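PDB 3WEV: L-lysine 6-oxidase from Marinomonas mediterranea, which oxidises the epsilon-amino group of L-lysine with a cysteine tryptophylquinone cofactor, releasing hydrogen peroxide that kills bacteria. Local coordinates for residues V11-N16 against S248-P253; N21-P26 against R57-V62; T260-C265 against M434-I439. All coordinates share one frame; numbering follows the deposited sequence. Where two conformers were deposited one is given.

Interaction 1. Residues V11-N16 against S248-P253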
ATOM      1  N   VAL B  11      20.334 -32.870   7.239  1.00 15.81           N
ATOM      2  CA  VAL B  11      19.744 -31.819   6.400  1.00 14.63           C
ATOM      3  C   VAL B  11      18.624 -32.381   5.580  1.00 14.21           C
ATOM      4  O   VAL B  11      18.814 -33.314   4.827  1.00 13.75           O
ATOM      5  CB  VAL B  11      20.797 -31.203   5.456  1.00 15.89           C
ATOM      6  CG1 VAL B  11      20.134 -30.153   4.579  1.00 17.85           C
ATOM      7  CG2 VAL B  11      21.930 -30.584   6.257  1.00 15.53           C
ATOM      8  N   ALA B  12      17.457 -31.814   5.766  1.00 13.46           N
ATOM      9  CA  ALA B  12      16.322 -32.135   4.962  1.00 14.94           C
ATOM     10  C   ALA B  12      15.886 -30.837   4.215  1.00 15.76           C
ATOM     11  O   ALA B  12      16.245 -29.734   4.632  1.00 13.87           O
ATOM     12  CB  ALA B  12      15.220 -32.642   5.830  1.00 15.76           C
ATOM     13  N   ARG B  13      15.056 -30.978   3.172  1.00 16.13           N
ATOM     14  CA  ARG B  13      14.598 -29.817   2.394  1.00 15.97           C
ATOM     15  C   ARG B  13      13.091 -29.830   2.198  1.00 14.71           C
ATOM     16  O   ARG B  13      12.462 -30.875   1.995  1.00 14.76           O
ATOM     17  CB  ARG B  13      15.247 -29.809   1.020  1.00 16.52           C
ATOM     18  CG  ARG B  13      16.739 -29.994   1.055  1.00 18.88           C
ATOM     19  CD  ARG B  13      17.434 -28.749   0.794  1.00 18.55           C
ATOM     20  NE  ARG B  13      18.874 -28.822   0.900  1.00 16.23           N
ATOM     21  CZ  ARG B  13      19.604 -27.766   1.192  1.00 14.42           C
ATOM     22  NH1 ARG B  13      19.063 -26.592   1.321  1.00 14.54           N
ATOM     23  NH2 ARG B  13      20.883 -27.869   1.282  1.00 15.52           N
ATOM     24  N   LEU B  14      12.520 -28.649   2.282  1.00 14.62           N
ATOM     25  CA  LEU B  14      11.100 -28.441   2.199  1.00 13.42           C
ATOM     26  C   LEU B  14      10.590 -28.894   0.865  1.00 14.40           C
ATOM     27  O   LEU B  14      11.285 -28.824  -0.148  1.00 11.74           O
ATOM     28  CB  LEU B  14      10.820 -26.962   2.292  1.00 15.81           C
ATOM     29  CG  LEU B  14      11.121 -26.148   3.556  1.00 16.84           C
ATOM     30  CD1 LEU B  14      10.782 -24.683   3.308  1.00 16.78           C
ATOM     31  CD2 LEU B  14      10.405 -26.666   4.817  1.00 17.67           C
ATOM     32  N   GLY B  15       9.325 -29.329   0.855  1.00 14.77           N
ATOM     33  CA  GLY B  15       8.674 -29.663  -0.371  1.00 13.38           C
ATOM     34  C   GLY B  15       7.167 -29.698  -0.217  1.00 14.89           C
ATOM     35  O   GLY B  15       6.640 -30.289   0.744  1.00 16.10           O
ATOM     36  N   ASN B  16       6.470 -29.242  -1.260  1.00 16.36           N
ATOM     37  CA  ASN B  16       5.004 -29.184  -1.246  1.00 17.13           C
ATOM     38  C   ASN B  16       4.314 -30.288  -2.053  1.00 17.65           C
ATOM     39  O   ASN B  16       3.102 -30.210  -2.269  1.00 14.72           O
ATOM     40  CB  ASN B  16       4.538 -27.797  -1.698  1.00 17.88           C
ATOM     41  CG  ASN B  16       4.958 -27.448  -3.115  1.00 19.54           C
ATOM     42  OD1 ASN B  16       5.992 -27.904  -3.647  1.00 17.12           O
ATOM     43  ND2 ASN B  16       4.215 -26.539  -3.706  1.00 21.73           N
ATOM     44  N   SER B 248      15.356 -24.708   2.860  1.00 13.52           N
ATOM     45  CA  SER B 248      14.472 -24.561   1.699  1.00 13.63           C
ATOM     46  C   SER B 248      15.104 -25.354   0.537  1.00 12.75           C
ATOM     47  O   SER B 248      16.185 -25.973   0.746  1.00 14.36           O
ATOM     48  CB  SER B 248      14.286 -23.073   1.405  1.00 12.93           C
ATOM     49  OG  SER B 248      15.549 -22.482   1.154  1.00 12.66           O
ATOM     50  N   PRO B 249      14.406 -25.469  -0.630  1.00 12.48           N
ATOM     51  CA  PRO B 249      14.981 -26.400  -1.650  1.00 12.47           C
ATOM     52  C   PRO B 249      16.366 -26.052  -2.119  1.00 12.92           C
ATOM     53  O   PRO B 249      16.740 -24.870  -2.110  1.00 12.37           O
ATOM     54  CB  PRO B 249      13.980 -26.375  -2.781  1.00 12.88           C
ATOM     55  CG  PRO B 249      12.677 -26.003  -2.124  1.00 14.44           C
ATOM     56  CD  PRO B 249      13.049 -25.049  -0.985  1.00 13.46           C
ATOM     57  N   ASP B 250      17.137 -27.092  -2.435  1.00 13.55           N
ATOM     58  CA  ASP B 250      18.397 -26.932  -3.178  1.00 13.60           C
ATOM     59  C   ASP B 250      18.107 -26.985  -4.696  1.00 12.75           C
ATOM     60  O   ASP B 250      17.956 -28.077  -5.349  1.00 14.46           O
ATOM     61  CB  ASP B 250      19.417 -27.992  -2.728  1.00 13.52           C
ATOM     62  CG  ASP B 250      20.793 -27.813  -3.362  1.00 14.66           C
ATOM     63  OD1 ASP B 250      20.947 -26.906  -4.238  1.00 13.75           O
ATOM     64  OD2 ASP B 250      21.739 -28.545  -2.951  1.00 14.00           O
ATOM     65  N   PHE B 251      18.101 -25.814  -5.288  1.00 12.98           N
ATOM     66  CA  PHE B 251      17.698 -25.658  -6.689  1.00 12.71           C
ATOM     67  C   PHE B 251      18.841 -25.916  -7.689  1.00 12.61           C
ATOM     68  O   PHE B 251      18.600 -25.922  -8.903  1.00 12.88           O
ATOM     69  CB  PHE B 251      17.073 -24.258  -6.934  1.00 13.10           C
ATOM     70  CG  PHE B 251      15.691 -24.092  -6.381  1.00 12.44           C
ATOM     71  CD1 PHE B 251      14.607 -24.665  -7.034  1.00 12.74           C
ATOM     72  CD2 PHE B 251      15.460 -23.337  -5.263  1.00 13.50           C
ATOM     73  CE1 PHE B 251      13.305 -24.506  -6.583  1.00 12.80           C
ATOM     74  CE2 PHE B 251      14.156 -23.204  -4.752  1.00 13.68           C
ATOM     75  CZ  PHE B 251      13.070 -23.785  -5.464  1.00 12.45           C
ATOM     76  N   ALA B 252      20.039 -26.225  -7.193  1.00 11.92           N
ATOM     77  CA  ALA B 252      21.205 -26.553  -8.031  1.00 11.70           C
ATOM     78  C   ALA B 252      22.166 -27.481  -7.300  1.00 12.17           C
ATOM     79  O   ALA B 252      23.343 -27.156  -7.036  1.00 11.28           O
ATOM     80  CB  ALA B 252      21.900 -25.260  -8.463  1.00 11.62           C
ATOM     81  N   PRO B 253      21.664 -28.674  -6.950  1.00 13.66           N
ATOM     82  CA  PRO B 253      22.355 -29.539  -6.018  1.00 12.93           C
ATOM     83  C   PRO B 253      23.729 -30.014  -6.489  1.00 13.60           C
ATOM     84  O   PRO B 253      24.563 -30.336  -5.644  1.00 13.11           O
ATOM     85  CB  PRO B 253      21.419 -30.723  -5.878  1.00 12.78           C
ATOM     86  CG  PRO B 253      20.462 -30.667  -7.009  1.00 13.81           C
ATOM     87  CD  PRO B 253      20.364 -29.203  -7.354  1.00 13.69           C
TER
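R13 and S248 make the one hydrogen bond between V11-N16 and S248-P253. R13 NH1 gives its N-H to S248 O at 3.0 Å, almost straight at 170°, and the oxygen lies in the guanidinium plane at its edge. The arginine reaches there because its chain bends at chi2 (-105°), which swings CD and the planar head along the S248-D250 backbone. NH1 has a second partner, a salt bridge to E452, so one nitrogen joins the strand end, the loop and a residue far along the chain.

Charge and packing come together at D250. Its CB sits over one face of the R13 guanidinium, off toward the rim, with NE of R13 3.8 Å from CB of D250. The carboxylate plane is turned 56° from the guanidinium plane; D250 OD2 stays 4.4 Å from R13 NH2 and well out of its plane, so any attraction is probably purely electrostatic, with no N-H directed at the oxygen. The other carboxylate oxygen, OD1, accepts from A252 N at 3.2 Å, closing an Asx turn that folds the loop back just after the contact.

Van der Waals packing finishes the join. L14 lays CD1 against CA of S248, 4.0 Å away, while CB of L14 and CD of P249 make a looser apolar pair at 4.4 Å. L14 and S248 both touch W509, and the ring of F251 meets F513 and F631 farther out.

The arrangement is an arginine at the end of the parallel pair of strands 4-13 and 237-247 holding the departing chain: the loop leaving the N-terminal sheet is fastened beside the strand, and the side chain of S248 is about 12 Å from the bound lysine.

Interaction 2. Residues N21-P26 against R57-V62. With EDO (1,2-ethanediol), chain S.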
ATOM      1  N   ASN B  21       5.677 -38.608  -1.112  1.00 17.50           N
ATOM      2  CA  ASN B  21       6.497 -38.506  -2.321  1.00 16.37           C
ATOM      3  C   ASN B  21       7.797 -37.692  -2.058  1.00 16.66           C
ATOM      4  O   ASN B  21       7.781 -36.437  -2.034  1.00 17.18           O
ATOM      5  CB  ASN B  21       5.694 -37.844  -3.418  1.00 15.36           C
ATOM      6  CG  ASN B  21       6.439 -37.854  -4.755  1.00 15.88           C
ATOM      7  OD1 ASN B  21       7.483 -38.449  -4.871  1.00 17.52           O
ATOM      8  ND2 ASN B  21       5.856 -37.273  -5.761  1.00 15.57           N
ATOM      9  N   PHE B  22       8.865 -38.420  -1.779  1.00 16.41           N
ATOM     10  CA  PHE B  22      10.109 -37.783  -1.327  1.00 16.19           C
ATOM     11  C   PHE B  22      11.341 -38.437  -1.963  1.00 15.44           C
ATOM     12  O   PHE B  22      11.257 -39.538  -2.525  1.00 15.37           O
ATOM     13  CB  PHE B  22      10.196 -37.777   0.181  1.00 14.93           C
ATOM     14  CG  PHE B  22      10.049 -39.117   0.844  1.00 15.02           C
ATOM     15  CD1 PHE B  22      11.120 -39.926   1.013  1.00 17.43           C
ATOM     16  CD2 PHE B  22       8.820 -39.526   1.330  1.00 15.38           C
ATOM     17  CE1 PHE B  22      11.002 -41.167   1.662  1.00 17.30           C
ATOM     18  CE2 PHE B  22       8.658 -40.769   1.937  1.00 16.46           C
ATOM     19  CZ  PHE B  22       9.755 -41.590   2.126  1.00 16.67           C
ATOM     20  N   VAL B  23      12.475 -37.751  -1.879  1.00 14.62           N
ATOM     21  CA  VAL B  23      13.766 -38.286  -2.259  1.00 13.27           C
ATOM     22  C   VAL B  23      14.569 -38.330  -0.978  1.00 14.66           C
ATOM     23  O   VAL B  23      14.155 -37.757   0.023  1.00 17.18           O
ATOM     24  CB  VAL B  23      14.546 -37.421  -3.299  1.00 14.59           C
ATOM     25  CG1 VAL B  23      13.846 -37.448  -4.636  1.00 15.50           C
ATOM     26  CG2 VAL B  23      14.722 -35.956  -2.892  1.00 14.14           C
ATOM     27  N   LEU B  24      15.669 -39.076  -0.982  1.00 13.30           N
ATOM     28  CA  LEU B  24      16.560 -39.170   0.147  1.00 13.49           C
ATOM     29  C   LEU B  24      17.845 -38.396  -0.081  1.00 14.50           C
ATOM     30  O   LEU B  24      18.093 -37.907  -1.183  1.00 12.69           O
ATOM     31  CB  LEU B  24      16.935 -40.625   0.394  1.00 13.42           C
ATOM     32  CG  LEU B  24      15.757 -41.572   0.670  1.00 15.80           C
ATOM     33  CD1 LEU B  24      16.217 -43.014   0.912  1.00 15.98           C
ATOM     34  CD2 LEU B  24      15.058 -41.048   1.894  1.00 16.76           C
ATOM     35  N   ASN B  25      18.599 -38.225   1.008  1.00 13.22           N
ATOM     36  CA  ASN B  25      19.674 -37.252   1.058  1.00 14.46           C
ATOM     37  C   ASN B  25      20.772 -37.528   0.055  1.00 14.57           C
ATOM     38  O   ASN B  25      21.058 -38.656  -0.290  1.00 14.16           O
ATOM     39  CB  ASN B  25      20.346 -37.257   2.447  1.00 14.00           C
ATOM     40  CG  ASN B  25      20.690 -38.644   2.899  1.00 15.23           C
ATOM     41  OD1 ASN B  25      19.814 -39.381   3.304  1.00 14.65           O
ATOM     42  ND2 ASN B  25      21.972 -39.035   2.793  1.00 15.67           N
ATOM     43  N   PRO B  26      21.427 -36.484  -0.397  1.00 16.19           N
ATOM     44  CA  PRO B  26      22.666 -36.718  -1.119  1.00 17.26           C
ATOM     45  C   PRO B  26      23.686 -37.530  -0.310  1.00 16.06           C
ATOM     46  O   PRO B  26      23.689 -37.441   0.908  1.00 15.75           O
ATOM     47  CB  PRO B  26      23.213 -35.312  -1.321  1.00 17.98           C
ATOM     48  CG  PRO B  26      22.066 -34.383  -1.179  1.00 19.19           C
ATOM     49  CD  PRO B  26      21.123 -35.060  -0.202  1.00 17.37           C
ATOM     50  N   ARG B  57       9.248 -32.188  -4.429  1.00 12.01           N
ATOM     51  CA  ARG B  57       9.366 -33.312  -3.491  1.00 13.00           C
ATOM     52  C   ARG B  57      10.265 -32.989  -2.294  1.00 13.85           C
ATOM     53  O   ARG B  57      11.365 -32.456  -2.454  1.00 13.93           O
ATOM     54  CB  ARG B  57       9.895 -34.531  -4.222  1.00 12.88           C
ATOM     55  CG  ARG B  57       8.976 -34.950  -5.363  1.00 13.19           C
ATOM     56  CD  ARG B  57       9.672 -35.876  -6.334  1.00 14.03           C
ATOM     57  NE  ARG B  57       9.920 -37.219  -5.773  1.00 14.52           N
ATOM     58  CZ  ARG B  57      10.740 -38.133  -6.273  1.00 15.16           C
ATOM     59  NH1 ARG B  57      11.463 -37.891  -7.327  1.00 15.16           N
ATOM     60  NH2 ARG B  57      10.833 -39.311  -5.690  1.00 15.36           N
ATOM     61  N   ARG B  58       9.798 -33.301  -1.088  1.00 14.54           N
ATOM     62  CA  ARG B  58      10.675 -33.271   0.090  1.00 14.45           C
ATOM     63  C   ARG B  58      11.904 -34.093  -0.088  1.00 14.37           C
ATOM     64  O   ARG B  58      11.875 -35.120  -0.815  1.00 14.22           O
ATOM     65  CB  ARG B  58       9.939 -33.694   1.370  1.00 16.05           C
ATOM     66  CG  ARG B  58       8.905 -32.663   1.805  1.00 14.80           C
ATOM     67  CD  ARG B  58       8.338 -32.913   3.225  1.00 15.79           C
ATOM     68  NE  ARG B  58       7.647 -34.214   3.281  1.00 15.41           N
ATOM     69  CZ  ARG B  58       7.127 -34.737   4.401  1.00 17.66           C
ATOM     70  NH1 ARG B  58       7.282 -34.104   5.587  1.00 15.44           N
ATOM     71  NH2 ARG B  58       6.509 -35.919   4.341  1.00 18.31           N
ATOM     72  N   GLN B  59      12.982 -33.640   0.561  0.50 12.73           N
ATOM     73  CA  GLN B  59      14.180 -34.391   0.710  0.50 12.81           C
ATOM     74  C   GLN B  59      14.296 -34.788   2.140  0.50 13.26           C
ATOM     75  O   GLN B  59      14.187 -33.949   3.028  0.50 14.13           O
ATOM     76  CB  GLN B  59      15.395 -33.565   0.354  0.50 11.26           C
ATOM     77  CG  GLN B  59      16.733 -34.220   0.470  0.50 10.22           C
ATOM     78  CD  GLN B  59      17.826 -33.276  -0.071  0.50 10.38           C
ATOM     79  OE1 GLN B  59      17.709 -32.808  -1.169  0.50 12.16           O
ATOM     80  NE2 GLN B  59      18.760 -32.945   0.696  0.50  9.36           N
ATOM     81  N   GLY B  60      14.523 -36.067   2.360  1.00 14.08           N
ATOM     82  CA  GLY B  60      14.621 -36.566   3.741  1.00 13.55           C
ATOM     83  C   GLY B  60      16.010 -36.965   4.053  1.00 13.83           C
ATOM     84  O   GLY B  60      16.795 -37.243   3.164  1.00 13.63           O
ATOM     85  N   GLN B  61      16.368 -36.894   5.350  1.00 14.12           N
ATOM     86  CA  GLN B  61      17.655 -37.324   5.823  1.00 13.15           C
ATOM     87  C   GLN B  61      17.594 -38.690   6.542  1.00 13.69           C
ATOM     88  O   GLN B  61      16.938 -38.795   7.529  1.00 13.68           O
ATOM     89  CB  GLN B  61      18.260 -36.343   6.795  1.00 13.42           C
ATOM     90  CG  GLN B  61      19.601 -36.800   7.336  1.00 13.70           C
ATOM     91  CD  GLN B  61      20.766 -36.580   6.378  1.00 14.62           C
ATOM     92  OE1 GLN B  61      21.126 -35.430   6.084  1.00 14.06           O
ATOM     93  NE2 GLN B  61      21.439 -37.631   6.008  1.00 13.71           N
ATOM     94  N   VAL B  62      18.368 -39.656   6.032  1.00 14.51           N
ATOM     95  CA  VAL B  62      18.620 -40.953   6.687  1.00 14.50           C
ATOM     96  C   VAL B  62      19.706 -40.744   7.732  1.00 14.92           C
ATOM     97  O   VAL B  62      20.755 -40.128   7.413  1.00 13.14           O
ATOM     98  CB  VAL B  62      19.158 -41.949   5.683  1.00 14.01           C
ATOM     99  CG1 VAL B  62      19.513 -43.263   6.355  1.00 16.62           C
ATOM    100  CG2 VAL B  62      18.127 -42.214   4.600  1.00 14.78           C
TER
HETATM  101  C1  EDO S 807       5.676 -38.541  -8.846  1.00 34.21           C
HETATM  102  O1  EDO S 807       6.844 -37.779  -8.495  1.00 26.23           O
HETATM  103  C2  EDO S 807       4.965 -37.889 -10.012  1.00 34.29           C
HETATM  104  O2  EDO S 807       3.603 -37.536  -9.751  1.00 41.72           O
HETATM  105  O   HOH W   1       7.187 -34.372  -0.637  1.00 23.22           O
HETATM  106  O   HOH W   2       7.409 -36.035   1.220  1.00 30.53           O
HETATM  107  O   HOH W   3      23.520 -36.277   3.551  1.00 26.24           O
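The R57 guanidinium lies between V23 and a bound 1,2-ethanediol, probably from the crystallisation liquor. CG1 of V23 sits over the centre of one face, 3.6 Å from R57 CZ, and the diol's O1 lies over the opposite face. Obliquely placed are N21 OD1 and F22 O, which take weak, bent bonds from NE and NH2 of R57. The N21 amide is turned 38° from the guanidinium; its other end, ND2, donates to O1 of the diol at 3.0 Å, so one amide serves both. The bend of the arginine at chi3 brings the head back over V23, where NH1 also reaches N48 O and NH2 pairs with E35.

Farther along, the N25 and Q61 amides cross obliquely, NE2 of Q61 3.4 Å from CG of N25. N25 OD1 takes the backbone N-H of V62 at 3.1 Å, nearly straight at 173° but from above the carbonyl plane. CG of N25 lies between the backbone N and carbonyl carbon (chi1 49°), which turns the oxygen to V62, while ND2 turns back to P26 O. The Q61 amide donates to V62 O.

Between these two ends the backbones pair in parallel at the V23-Q59 bridge: V23 N to R58 O and G60 N to V23 O, both 2.9 Å. At the start, one water bridges R58 N and N21 O, beyond the last direct backbone bond.

The short, weakly bonded strand 22-24 thus lies along one side of strand 58-66. The latter also pairs antiparallel with 4-13, through R13 and Q59, and with 193-196, whose L196 touches F22 and R58. F22 stacks on H36 of strand 34-36, and P26 touches N441, just past helix 433-439.

Interaction 3. Residues T260-C265 against M434-I439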
ATOM      1  N   THR B 260      31.541 -24.335   2.000  1.00 13.62           N
ATOM      2  CA  THR B 260      30.329 -25.013   2.490  1.00 12.83           C
ATOM      3  C   THR B 260      30.285 -24.994   4.036  1.00 12.90           C
ATOM      4  O   THR B 260      31.289 -24.700   4.697  1.00 11.41           O
ATOM      5  CB  THR B 260      30.311 -26.518   2.065  1.00 12.56           C
ATOM      6  OG1 THR B 260      31.226 -27.283   2.888  1.00 12.91           O
ATOM      7  CG2 THR B 260      30.732 -26.687   0.617  1.00 12.51           C
ATOM      8  N   LEU B 261      29.153 -25.412   4.613  1.00 12.20           N
ATOM      9  CA  LEU B 261      29.058 -25.468   6.081  1.00 12.75           C
ATOM     10  C   LEU B 261      29.944 -26.603   6.671  1.00 13.74           C
ATOM     11  O   LEU B 261      30.348 -26.538   7.872  1.00 13.65           O
ATOM     12  CB  LEU B 261      27.618 -25.593   6.505  1.00 14.67           C
ATOM     13  CG  LEU B 261      27.307 -25.233   7.962  1.00 16.81           C
ATOM     14  CD1 LEU B 261      27.551 -23.751   8.226  1.00 17.16           C
ATOM     15  CD2 LEU B 261      25.861 -25.596   8.167  1.00 17.66           C
ATOM     16  N   SER B 262      30.259 -27.616   5.845  1.00 14.39           N
ATOM     17  CA  SER B 262      31.279 -28.587   6.247  1.00 15.10           C
ATOM     18  C   SER B 262      32.625 -27.929   6.423  1.00 15.03           C
ATOM     19  O   SER B 262      33.312 -28.125   7.434  1.00 13.56           O
ATOM     20  CB  SER B 262      31.374 -29.728   5.277  1.00 15.65           C
ATOM     21  OG  SER B 262      32.332 -30.712   5.706  1.00 15.27           O
ATOM     22  N   ASP B 263      32.972 -27.081   5.476  1.00 13.58           N
ATOM     23  CA  ASP B 263      34.195 -26.282   5.629  1.00 12.78           C
ATOM     24  C   ASP B 263      34.120 -25.462   6.929  1.00 13.50           C
ATOM     25  O   ASP B 263      35.120 -25.361   7.666  1.00 14.85           O
ATOM     26  CB  ASP B 263      34.426 -25.364   4.437  1.00 12.04           C
ATOM     27  CG  ASP B 263      34.671 -26.088   3.177  1.00 12.99           C
ATOM     28  OD1 ASP B 263      35.448 -27.064   3.149  1.00 13.67           O
ATOM     29  OD2 ASP B 263      34.037 -25.727   2.156  1.00 13.47           O
ATOM     30  N   THR B 264      32.973 -24.889   7.231  1.00 14.07           N
ATOM     31  CA  THR B 264      32.813 -24.117   8.472  1.00 13.98           C
ATOM     32  C   THR B 264      33.104 -24.963   9.698  1.00 13.93           C
ATOM     33  O   THR B 264      33.925 -24.597  10.565  1.00 14.90           O
ATOM     34  CB  THR B 264      31.406 -23.487   8.527  1.00 13.96           C
ATOM     35  OG1 THR B 264      31.195 -22.594   7.402  1.00 14.17           O
ATOM     36  CG2 THR B 264      31.212 -22.672   9.823  1.00 13.82           C
ATOM     37  N   CYS B 265      32.464 -26.138   9.765  1.00 14.51           N
ATOM     38  CA  CYS B 265      32.649 -27.049  10.924  1.00 14.74           C
ATOM     39  C   CYS B 265      34.077 -27.507  11.021  1.00 15.15           C
ATOM     40  O   CYS B 265      34.616 -27.594  12.126  1.00 17.25           O
ATOM     41  CB  CYS B 265      31.670 -28.234  10.919  1.00 14.77           C
ATOM     42  SG  CYS B 265      29.939 -27.747  11.178  1.00 15.95           S
ATOM     43  N   MET B 434      30.069 -39.323   6.157  0.50 20.72           N
ATOM     44  CA  MET B 434      28.667 -39.239   6.442  0.50 21.09           C
ATOM     45  C   MET B 434      28.323 -37.920   7.154  0.50 19.68           C
ATOM     46  O   MET B 434      27.178 -37.548   7.197  0.50 20.75           O
ATOM     47  CB  MET B 434      28.258 -40.447   7.296  0.50 21.21           C
ATOM     48  CG  MET B 434      28.649 -41.811   6.728  0.50 21.73           C
ATOM     49  SD  MET B 434      27.962 -43.137   7.757  0.50 24.43           S
ATOM     50  CE  MET B 434      26.222 -42.643   7.634  0.50 24.73           C
ATOM     51  N   ASP B 435      29.312 -37.226   7.712  1.00 18.97           N
ATOM     52  CA  ASP B 435      29.085 -35.958   8.386  1.00 17.05           C
ATOM     53  C   ASP B 435      29.290 -34.776   7.415  1.00 17.77           C
ATOM     54  O   ASP B 435      28.674 -33.722   7.598  1.00 18.66           O
ATOM     55  CB  ASP B 435      30.004 -35.749   9.564  1.00 16.13           C
ATOM     56  CG  ASP B 435      29.663 -36.636  10.772  1.00 18.67           C
ATOM     57  OD1 ASP B 435      28.518 -37.163  10.836  1.00 17.01           O
ATOM     58  OD2 ASP B 435      30.569 -36.737  11.667  1.00 19.71           O
ATOM     59  N   THR B 436      30.164 -34.951   6.437  1.00 17.49           N
ATOM     60  CA  THR B 436      30.465 -33.923   5.466  1.00 17.17           C
ATOM     61  C   THR B 436      29.403 -33.872   4.404  1.00 17.67           C
ATOM     62  O   THR B 436      29.100 -32.792   3.866  1.00 16.25           O
ATOM     63  CB  THR B 436      31.836 -34.104   4.814  1.00 15.67           C
ATOM     64  OG1 THR B 436      31.877 -35.318   4.067  1.00 15.70           O
ATOM     65  CG2 THR B 436      32.969 -34.071   5.861  1.00 16.78           C
ATOM     66  N   ALA B 437      28.774 -35.005   4.152  1.00 16.08           N
ATOM     67  CA  ALA B 437      27.806 -35.115   3.022  1.00 17.99           C
ATOM     68  C   ALA B 437      26.491 -34.359   3.181  1.00 16.74           C
ATOM     69  O   ALA B 437      25.816 -34.048   2.190  1.00 19.77           O
ATOM     70  CB  ALA B 437      27.506 -36.579   2.787  1.00 19.29           C
ATOM     71  N   SER B 438      26.111 -34.106   4.416  1.00 15.42           N
ATOM     72  CA  SER B 438      24.924 -33.391   4.744  1.00 14.53           C
ATOM     73  C   SER B 438      25.189 -31.868   4.620  1.00 14.68           C
ATOM     74  O   SER B 438      24.701 -31.180   3.702  1.00 15.97           O
ATOM     75  CB  SER B 438      24.440 -33.770   6.151  1.00 15.09           C
ATOM     76  OG  SER B 438      25.456 -33.628   7.150  1.00 14.43           O
ATOM     77  N   ILE B 439      25.993 -31.375   5.527  1.00 12.81           N
ATOM     78  CA  ILE B 439      26.180 -29.925   5.680  1.00 12.92           C
ATOM     79  C   ILE B 439      27.140 -29.397   4.625  1.00 12.44           C
ATOM     80  O   ILE B 439      27.211 -28.194   4.386  1.00 11.73           O
ATOM     81  CB  ILE B 439      26.633 -29.563   7.098  1.00 13.70           C
ATOM     82  CG1 ILE B 439      27.845 -30.387   7.559  1.00 14.11           C
ATOM     83  CG2 ILE B 439      25.520 -29.789   8.081  1.00 13.70           C
ATOM     84  CD1 ILE B 439      28.523 -29.707   8.747  1.00 15.49           C
TER
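I439 lies against the first turn of helix 261-272, meeting L261, S262 and C265 with different parts of its side chain. Against L261 it crosses at about a right angle, CB to CB 4.1 Å. With CG1 held between its own backbone N and carbonyl carbon (chi1 51°), the long branch runs along the turn: CG1 passes the backbone of S262, and CD1 ends against SG of C265 at 3.4 Å. The sulfur and the methyl make a close apolar contact.

Beside this contact, S262 turns OG toward T436, 3.4 Å from the methyl CG2. T436 presents that methyl while its own OG1 bonds to D433 O, so the serine hydroxyl meets carbon here and finds its polar partner in Y467.

The backbone oxygen of I439 faces the helix start, receiving weak, bent bonds from the N-H groups of L261 and S262, each at 3.4 Å. T260 stands at the N-cap: D263 N donates to T260 OG1 at 3.1 Å, and T260 N donates in return to D263 OD2, a capping box. R305 forms a salt bridge with D263, tying the cap into helix 295-308. The two short helical segments meet at 130° between their directions, with axes 8.6 Å apart at closest approach.

The chemistry is mixed: a sulfur and aliphatic core, plus a carbonyl set before the amino end of a helix. The partial positive charge of that helix start would probably favour I439 O there, but the two bonds are weak, and the apolar packing of the I439 side chain is the main contact.

In the fold
From the N terminus, strand 4-13 runs into V11-N16, the first half of interaction 1, which waits until S248-P253 to be completed. Within that long loop, interaction 2 closes a much shorter one, bringing N21-P26 beside R57-V62. The two meet directly: R13 N probably bonds to Q59 O between the neighbouring strands 4-13 and 58-66, and the Q61 side chain probably accepts from V11 N through OE1. Interaction 3 follows in series, opening at T260 just after interaction 1 closes and ending at I439. It joins helices 261-272 and 433-439, the latter packing on the sheet where S438 and I439 touch V11 and S438 touches Q61.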